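Local coordinates for protein glucosidase (Croceicoccus marinus, PDB 5Z3K) that probably hydrolyses O-glycosidic bonds as a beta-glucosidase of glycoside hydrolase family 39, at residues W226-D231 and P236-T241; N232-M237 and W265-I270. One frame throughout, in Å; residues are numbered along the deposited sequence.

Both contacts lie at the C-terminal end of neighbouring strands of a (beta/alpha)8 barrel, and their centres are about 6 Å apart. Contact 1 ties strand 223-229 to the start of helix 238-252, the helix that follows it; contact 2 sets the loop between those two elements against the loop that follows strand 259-266. Each is largely buried, but the first is mainly aromatic, with one indole N-H bonded to a carboxylate, whereas the second lays a partly exposed arginine on apolar groups. They meet through D238 and S233, whose OD2 and OG probably share a hydrogen bond, and through D231, which binds the backbone of G269.

Contact 1. Residues W226-D231 and P236-T241; sequences WMWYGD and PMDFRT
W228 and D238 meet where a barrel strand turns over into its helix: strand 223-229 and helix 238-252 open a beta-alpha-beta unit of the (beta/alpha)8 barrel, completed by strand 259-266. In the first turn of the helix, D238 CB lies 3.5 Å from W228 NE1, to one side of the indole plane, while the carboxylate takes the polar atom of the indole. W228 NE1 donates to D238 OD2 over 3.1 Å, nearly straight at 166°. The oxygen lies close to the indole plane, but the donor reaches it on the anti side and well out of the carboxylate plane. S233, in the loop before the helix, also hydrogen-bonds to OD2, so two partners grip this buried oxygen and fix the rotation of the carboxylate. Tryptophan suits the strand position because it offers a wide apolar surface with a single N-H to be satisfied.

F239 follows, with CG anti to the carbonyl carbon (chi1 -50°), which brings the ring end to the strand although the CB bond does not point at it. Its CE1 touches W228 CD1 at 3.7 Å, and F239 CD1 lies 3.9 Å from W228 CB; the phenyl and five-membered rings are steeply inclined, at 79°. The phenyl also meets W265 of the next strand edge-to-face, and A287 of helix 277-291 packs on it. A large flat apolar residue therefore joins two strands and two helices here. The ring rim also faces the strand backbone: W228 O lies near the plane of the phenyl, 3.3 Å from F239 CE1. Two residues earlier in the strand the indole of W226 packs on I242, A243 and V246 of the helix, and its CH2 edge ends 3.9 Å from F239 O.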
ATOM      1  N   TRP A 226       4.300  -4.623   8.541  1.00 12.48           N
ATOM      2  CA  TRP A 226       3.387  -4.209   9.603  1.00 13.46           C
ATOM      3  C   TRP A 226       2.216  -3.470   8.971  1.00 17.17           C
ATOM      4  O   TRP A 226       2.231  -3.154   7.780  1.00 13.82           O
ATOM      5  CB  TRP A 226       4.102  -3.320  10.636  1.00 13.73           C
ATOM      6  CG  TRP A 226       4.829  -2.166  10.013  1.00 13.70           C
ATOM      7  CD1 TRP A 226       6.031  -2.213   9.372  1.00 18.40           C
ATOM      8  CD2 TRP A 226       4.400  -0.795   9.957  1.00 12.64           C
ATOM      9  NE1 TRP A 226       6.376  -0.963   8.916  1.00 14.51           N
ATOM     10  CE2 TRP A 226       5.388  -0.076   9.255  1.00 14.08           C
ATOM     11  CE3 TRP A 226       3.269  -0.114  10.414  1.00 12.13           C
ATOM     12  CZ2 TRP A 226       5.295   1.306   9.025  1.00 12.48           C
ATOM     13  CZ3 TRP A 226       3.174   1.257  10.175  1.00 13.20           C
ATOM     14  CH2 TRP A 226       4.181   1.946   9.483  1.00 14.11           C
HETATM   15  N   MSE A 227       1.199  -3.181   9.790  1.00 11.71           N
HETATM   16  CA  MSE A 227      -0.021  -2.531   9.280  1.00 17.54           C
HETATM   17  C   MSE A 227      -0.460  -1.356  10.143  1.00 15.83           C
HETATM   18  O   MSE A 227      -0.091  -1.269  11.314  1.00 17.18           O
HETATM   19  CB  MSE A 227      -1.164  -3.540   9.177  1.00 19.77           C
HETATM   20  CG  MSE A 227      -2.071  -3.672  10.414  1.00 19.04           C
HETATM   21 SE   MSE A 227      -3.399  -5.066   9.979  0.71 28.81          SE
HETATM   22  CE  MSE A 227      -2.003  -6.234   9.402  1.00 22.27           C
ATOM     23  N   TRP A 228      -1.256  -0.461   9.564  1.00 15.19           N
ATOM     24  CA  TRP A 228      -1.835   0.637  10.328  1.00 13.53           C
ATOM     25  C   TRP A 228      -3.093   1.150   9.633  1.00 15.29           C
ATOM     26  O   TRP A 228      -3.125   1.271   8.409  1.00 14.58           O
ATOM     27  CB  TRP A 228      -0.855   1.797  10.527  1.00 16.98           C
ATOM     28  CG  TRP A 228      -1.369   2.665  11.614  1.00 17.58           C
ATOM     29  CD1 TRP A 228      -1.988   3.875  11.489  1.00 16.98           C
ATOM     30  CD2 TRP A 228      -1.385   2.342  13.006  1.00 13.60           C
ATOM     31  NE1 TRP A 228      -2.364   4.340  12.736  1.00 16.89           N
ATOM     32  CE2 TRP A 228      -2.013   3.409  13.678  1.00 13.80           C
ATOM     33  CE3 TRP A 228      -0.925   1.250  13.749  1.00 12.83           C
ATOM     34  CZ2 TRP A 228      -2.188   3.416  15.061  1.00 16.92           C
ATOM     35  CZ3 TRP A 228      -1.099   1.261  15.119  1.00 20.35           C
ATOM     36  CH2 TRP A 228      -1.717   2.342  15.761  1.00 20.14           C
ATOM     37  N   TYR A 229      -4.119   1.456  10.427  1.00 13.75           N
ATOM     38  CA  TYR A 229      -5.355   2.042   9.935  1.00 15.75           C
ATOM     39  C   TYR A 229      -5.660   3.317  10.707  1.00 16.03           C
ATOM     40  O   TYR A 229      -5.298   3.450  11.878  1.00 18.53           O
ATOM     41  CB  TYR A 229      -6.545   1.088  10.089  1.00 16.64           C
ATOM     42  CG  TYR A 229      -6.393  -0.247   9.414  1.00 18.87           C
ATOM     43  CD1 TYR A 229      -6.439  -0.361   8.028  1.00 22.10           C
ATOM     44  CD2 TYR A 229      -6.224  -1.405  10.166  1.00 22.22           C
ATOM     45  CE1 TYR A 229      -6.316  -1.598   7.404  1.00 17.99           C
ATOM     46  CE2 TYR A 229      -6.098  -2.639   9.557  1.00 28.68           C
ATOM     47  CZ  TYR A 229      -6.144  -2.731   8.180  1.00 26.38           C
ATOM     48  OH  TYR A 229      -6.018  -3.968   7.587  1.00 31.07           O
ATOM     49  N   GLY A 230      -6.370   4.239  10.058  1.00 15.30           N
ATOM     50  CA  GLY A 230      -6.709   5.503  10.694  1.00 15.06           C
ATOM     51  C   GLY A 230      -8.048   5.543  11.412  1.00 16.45           C
ATOM     52  O   GLY A 230      -8.595   6.629  11.615  1.00 17.35           O
ATOM     53  N   ASP A 231      -8.598   4.381  11.798  1.00 14.89           N
ATOM     54  CA  ASP A 231      -9.974   4.349  12.299  1.00 17.19           C
ATOM     55  C   ASP A 231     -10.166   5.268  13.494  1.00 17.97           C
ATOM     56  O   ASP A 231     -11.176   5.968  13.587  1.00 21.51           O
ATOM     57  CB  ASP A 231     -10.377   2.930  12.696  1.00 16.63           C
ATOM     58  CG  ASP A 231     -10.482   2.012  11.520  1.00 18.21           C
ATOM     59  OD1 ASP A 231      -9.432   1.486  11.122  1.00 20.89           O
ATOM     60  OD2 ASP A 231     -11.601   1.815  11.000  1.00 18.76           O
ATOM     61  N   PRO A 236      -4.017  11.546   8.661  1.00 13.49           N
ATOM     62  CA  PRO A 236      -3.136  10.971   7.625  1.00 14.60           C
ATOM     63  C   PRO A 236      -1.669  10.980   8.012  1.00 13.58           C
ATOM     64  O   PRO A 236      -0.863  10.323   7.337  1.00 14.05           O
ATOM     65  CB  PRO A 236      -3.405  11.860   6.395  1.00 12.11           C
ATOM     66  CG  PRO A 236      -3.870  13.169   6.979  1.00 15.34           C
ATOM     67  CD  PRO A 236      -4.664  12.792   8.215  1.00 12.96           C
HETATM   68  N   MSE A 237      -1.300  11.695   9.075  1.00 13.58           N
HETATM   69  CA  MSE A 237       0.066  11.695   9.572  1.00 13.21           C
HETATM   70  C   MSE A 237       0.456  10.359  10.229  1.00 13.81           C
HETATM   71  O   MSE A 237       1.642  10.064  10.341  1.00 13.25           O
HETATM   72  CB  MSE A 237       0.261  12.859  10.563  1.00 13.08           C
HETATM   73  CG  MSE A 237       1.719  13.135  10.975  1.00 14.22           C
HETATM   74 SE   MSE A 237       2.931  13.530   9.466  1.00 24.74          SE
HETATM   75  CE  MSE A 237       2.264  15.303   8.955  1.00 17.85           C
ATOM     76  N   ASP A 238      -0.535   9.546  10.622  1.00 14.89           N
ATOM     77  CA  ASP A 238      -0.259   8.367  11.452  1.00 14.54           C
ATOM     78  C   ASP A 238       0.820   7.469  10.859  1.00 14.67           C
ATOM     79  O   ASP A 238       1.656   6.919  11.587  1.00 12.88           O
ATOM     80  CB  ASP A 238      -1.524   7.534  11.646  1.00 15.62           C
ATOM     81  CG  ASP A 238      -2.389   8.023  12.772  1.00 15.22           C
ATOM     82  OD1 ASP A 238      -2.140   9.143  13.289  1.00 15.63           O
ATOM     83  OD2 ASP A 238      -3.356   7.293  13.101  1.00 16.92           O
ATOM     84  N   PHE A 239       0.804   7.281   9.541  1.00 13.11           N
ATOM     85  CA  PHE A 239       1.706   6.292   8.959  1.00 14.72           C
ATOM     86  C   PHE A 239       3.162   6.698   9.124  1.00 16.06           C
ATOM     87  O   PHE A 239       4.020   5.848   9.398  1.00 16.09           O
ATOM     88  CB  PHE A 239       1.299   6.062   7.512  1.00 11.92           C
ATOM     89  CG  PHE A 239      -0.158   5.801   7.399  1.00 11.53           C
ATOM     90  CD1 PHE A 239      -0.685   4.586   7.825  1.00 12.72           C
ATOM     91  CD2 PHE A 239      -1.016   6.791   6.976  1.00 11.61           C
ATOM     92  CE1 PHE A 239      -2.040   4.354   7.783  1.00 12.03           C
ATOM     93  CE2 PHE A 239      -2.375   6.571   6.930  1.00 12.44           C
ATOM     94  CZ  PHE A 239      -2.893   5.361   7.331  1.00 14.03           C
ATOM     95  N   ARG A 240       3.453   7.994   9.023  1.00 12.88           N
ATOM     96  CA  ARG A 240       4.806   8.468   9.316  1.00 16.97           C
ATOM     97  C   ARG A 240       5.142   8.260  10.784  1.00 15.08           C
ATOM     98  O   ARG A 240       6.228   7.765  11.121  1.00 16.32           O
ATOM     99  CB  ARG A 240       4.950   9.950   8.957  1.00 11.16           C
ATOM    100  CG  ARG A 240       6.320  10.499   9.331  1.00 13.43           C
ATOM    101  CD  ARG A 240       6.352  12.019   9.284  1.00 16.97           C
ATOM    102  NE  ARG A 240       6.121  12.534   7.936  1.00 13.79           N
ATOM    103  CZ  ARG A 240       6.071  13.836   7.647  1.00 18.37           C
ATOM    104  NH1 ARG A 240       6.237  14.735   8.619  1.00 15.46           N
ATOM    105  NH2 ARG A 240       5.856  14.239   6.403  1.00 14.77           N
ATOM    106  N   THR A 241       4.212   8.629  11.670  1.00 13.32           N
ATOM    107  CA  THR A 241       4.434   8.482  13.111  1.00 17.24           C
ATOM    108  C   THR A 241       4.712   7.029  13.489  1.00 15.76           C
ATOM    109  O   THR A 241       5.651   6.748  14.244  1.00 17.43           O
ATOM    110  CB  THR A 241       3.231   9.013  13.890  1.00 17.86           C
ATOM    111  OG1 THR A 241       3.030  10.389  13.563  1.00 19.04           O
ATOM    112  CG2 THR A 241       3.450   8.881  15.405  1.00 20.66           C
TER

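Contact 2. Residues N232-M237 and W265-I270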
ATOM      1  N   ASN A 232      -9.230   5.254  14.433  1.00 18.01           N
ATOM      2  CA  ASN A 232      -9.417   5.963  15.690  1.00 16.41           C
ATOM      3  C   ASN A 232      -8.702   7.309  15.727  1.00 19.03           C
ATOM      4  O   ASN A 232      -8.647   7.940  16.790  1.00 19.85           O
ATOM      5  CB  ASN A 232      -8.963   5.079  16.855  1.00 16.93           C
ATOM      6  CG  ASN A 232      -9.409   5.619  18.203  1.00 20.42           C
ATOM      7  OD1 ASN A 232      -8.589   5.835  19.094  1.00 22.16           O
ATOM      8  ND2 ASN A 232     -10.707   5.877  18.340  1.00 24.04           N
ATOM      9  N   SER A 233      -8.165   7.771  14.595  1.00 17.78           N
ATOM     10  CA  SER A 233      -7.494   9.071  14.537  1.00 16.22           C
ATOM     11  C   SER A 233      -7.984   9.914  13.363  1.00 18.36           C
ATOM     12  O   SER A 233      -8.020  11.152  13.436  1.00 16.67           O
ATOM     13  CB  SER A 233      -5.971   8.885  14.432  1.00 17.01           C
ATOM     14  OG  SER A 233      -5.577   8.628  13.087  1.00 17.57           O
ATOM     15  N   ARG A 234      -8.366   9.243  12.275  1.00 18.77           N
ATOM     16  CA  ARG A 234      -8.600   9.880  10.974  1.00 17.21           C
ATOM     17  C   ARG A 234      -7.481  10.854  10.613  1.00 13.23           C
ATOM     18  O   ARG A 234      -7.732  11.864   9.956  1.00 14.16           O
ATOM     19  CB  ARG A 234      -9.953  10.605  10.916  1.00 15.51           C
ATOM     20  CG  ARG A 234     -11.157   9.789  11.340  1.00 25.35           C
ATOM     21  CD  ARG A 234     -11.211   8.442  10.683  1.00 22.29           C
ATOM     22  NE  ARG A 234     -12.481   8.263   9.997  1.00 26.62           N
ATOM     23  CZ  ARG A 234     -13.386   7.346  10.314  1.00 24.80           C
ATOM     24  NH1 ARG A 234     -13.164   6.501  11.307  1.00 28.03           N
ATOM     25  NH2 ARG A 234     -14.504   7.269   9.620  1.00 28.11           N
ATOM     26  N   ASP A 235      -6.247  10.563  11.038  1.00 13.22           N
ATOM     27  CA  ASP A 235      -5.122  11.485  10.876  1.00 12.85           C
ATOM     28  C   ASP A 235      -4.165  10.916   9.836  1.00 12.62           C
ATOM     29  O   ASP A 235      -3.534   9.875  10.092  1.00 12.37           O
ATOM     30  CB  ASP A 235      -4.401  11.696  12.218  1.00 14.45           C
ATOM     31  CG  ASP A 235      -3.325  12.785  12.168  1.00 14.31           C
ATOM     32  OD1 ASP A 235      -2.995  13.254  11.057  1.00 15.54           O
ATOM     33  OD2 ASP A 235      -2.819  13.187  13.259  1.00 15.38           O
ATOM     34  N   PRO A 236      -4.017  11.546   8.661  1.00 13.49           N
ATOM     35  CA  PRO A 236      -3.136  10.971   7.625  1.00 14.60           C
ATOM     36  C   PRO A 236      -1.669  10.980   8.012  1.00 13.58           C
ATOM     37  O   PRO A 236      -0.863  10.323   7.337  1.00 14.05           O
ATOM     38  CB  PRO A 236      -3.405  11.860   6.395  1.00 12.11           C
ATOM     39  CG  PRO A 236      -3.870  13.169   6.979  1.00 15.34           C
ATOM     40  CD  PRO A 236      -4.664  12.792   8.215  1.00 12.96           C
HETATM   41  N   MSE A 237      -1.300  11.695   9.075  1.00 13.58           N
HETATM   42  CA  MSE A 237       0.066  11.695   9.572  1.00 13.21           C
HETATM   43  C   MSE A 237       0.456  10.359  10.229  1.00 13.81           C
HETATM   44  O   MSE A 237       1.642  10.064  10.341  1.00 13.25           O
HETATM   45  CB  MSE A 237       0.261  12.859  10.563  1.00 13.08           C
HETATM   46  CG  MSE A 237       1.719  13.135  10.975  1.00 14.22           C
HETATM   47 SE   MSE A 237       2.931  13.530   9.466  1.00 24.74          SE
HETATM   48  CE  MSE A 237       2.264  15.303   8.955  1.00 17.85           C
ATOM     49  N   TRP A 265      -2.442  -0.185   4.653  1.00 12.98           N
ATOM     50  CA  TRP A 265      -2.712   1.153   5.157  1.00 12.67           C
ATOM     51  C   TRP A 265      -3.979   1.662   4.492  1.00 12.11           C
ATOM     52  O   TRP A 265      -4.202   1.433   3.296  1.00  9.50           O
ATOM     53  CB  TRP A 265      -1.535   2.104   4.933  1.00 10.90           C
ATOM     54  CG  TRP A 265      -1.340   2.635   3.537  1.00 11.03           C
ATOM     55  CD1 TRP A 265      -0.521   2.126   2.579  1.00 11.46           C
ATOM     56  CD2 TRP A 265      -1.923   3.822   2.975  1.00 12.58           C
ATOM     57  NE1 TRP A 265      -0.571   2.897   1.447  1.00 11.64           N
ATOM     58  CE2 TRP A 265      -1.424   3.948   1.661  1.00 11.09           C
ATOM     59  CE3 TRP A 265      -2.815   4.788   3.453  1.00  9.68           C
ATOM     60  CZ2 TRP A 265      -1.789   4.997   0.817  1.00 11.05           C
ATOM     61  CZ3 TRP A 265      -3.183   5.831   2.603  1.00 10.28           C
ATOM     62  CH2 TRP A 265      -2.665   5.924   1.305  1.00  9.48           C
ATOM     63  N   SER A 266      -4.794   2.357   5.279  1.00 11.67           N
ATOM     64  CA  SER A 266      -6.117   2.785   4.866  1.00 15.79           C
ATOM     65  C   SER A 266      -6.618   3.768   5.908  1.00 17.27           C
ATOM     66  O   SER A 266      -6.164   3.755   7.053  1.00 14.12           O
ATOM     67  CB  SER A 266      -7.075   1.587   4.756  1.00 14.89           C
ATOM     68  OG  SER A 266      -8.313   2.004   4.237  1.00 23.88           O
HETATM   69  N   MSE A 267      -7.565   4.611   5.515  1.00 13.04           N
HETATM   70  CA  MSE A 267      -8.188   5.437   6.545  1.00 16.24           C
HETATM   71  C   MSE A 267      -8.926   4.558   7.539  1.00 16.00           C
HETATM   72  O   MSE A 267      -8.940   4.861   8.722  1.00 14.87           O
HETATM   73  CB  MSE A 267      -9.156   6.473   5.984  1.00 12.49           C
HETATM   74  CG  MSE A 267      -9.673   7.377   7.098  1.00 14.21           C
HETATM   75 SE   MSE A 267     -10.623   8.945   6.452  0.77 19.02          SE
HETATM   76  CE  MSE A 267     -12.379   8.180   6.389  1.00 13.60           C
ATOM     77  N   THR A 268      -9.552   3.478   7.067  1.00 13.95           N
ATOM     78  CA  THR A 268     -10.307   2.594   7.947  1.00 18.18           C
ATOM     79  C   THR A 268      -9.978   1.138   7.643  1.00 18.17           C
ATOM     80  O   THR A 268      -9.781   0.763   6.483  1.00 15.57           O
ATOM     81  CB  THR A 268     -11.831   2.814   7.821  1.00 13.71           C
ATOM     82  OG1 THR A 268     -12.303   2.296   6.575  1.00 16.31           O
ATOM     83  CG2 THR A 268     -12.193   4.297   7.915  1.00 15.78           C
ATOM     84  N   GLY A 269      -9.909   0.330   8.693  1.00 15.91           N
ATOM     85  CA  GLY A 269      -9.704  -1.097   8.531  1.00 18.72           C
ATOM     86  C   GLY A 269     -10.694  -1.921   9.327  1.00 24.55           C
ATOM     87  O   GLY A 269     -10.592  -3.150   9.375  1.00 24.70           O
ATOM     88  N   ILE A 270     -11.641  -1.250   9.970  1.00 20.30           N
ATOM     89  CA  ILE A 270     -12.688  -1.911  10.741  1.00 23.92           C
ATOM     90  C   ILE A 270     -13.866  -2.165   9.806  1.00 18.40           C
ATOM     91  O   ILE A 270     -14.370  -1.212   9.199  1.00 19.33           O
ATOM     92  CB  ILE A 270     -13.114  -1.068  11.948  1.00 27.02           C
ATOM     93  CG1 ILE A 270     -12.057  -1.165  13.048  1.00 29.31           C
ATOM     94  CG2 ILE A 270     -14.472  -1.534  12.470  1.00 31.37           C
ATOM     95  CD1 ILE A 270     -12.319  -0.250  14.200  1.00 30.60           C
TER
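Two loops at the C-terminal end of the (beta/alpha)8 barrel meet where R234, ahead of helix 238-252, lies on M267 and T268, just past strand 259-266. R234 crosses M267, modelled as selenomethionine, at about a right angle. The arginine chain, bent at chi2 and chi3, brings NE to 3.6 Å from CE of M267, with R234 CD 4.0 Å from M267 CG. T268 then supplies a platform: its methyl CG2 sits over the centre of one guanidinium face, 4.1 Å from CZ of R234. OG1 of T268 lies between N and the carbonyl carbon (chi1 72°), leaving CG2 anti to the carbonyl carbon and over the guanidinium. A long, flexible methionine side chain and a branched threonine suit this place, since the end of M267 and the methyl of T268 offer apolar surface to the guanidinium. NH1 of R234 instead donates to the carbonyl oxygen of D231.

The loop is braced from within. S233 OG accepts from D235 N at 2.9 Å, an ST turn, and D235 OD1 takes the N-H of M237 at 3.0 Å, capping the turn into the helix, while OD2 of D235 forms a salt bridge with R413. Across the interface the contact itself is van der Waals packing, so the bond to D231 O probably does more than M267 or T268 to orient the guanidinium.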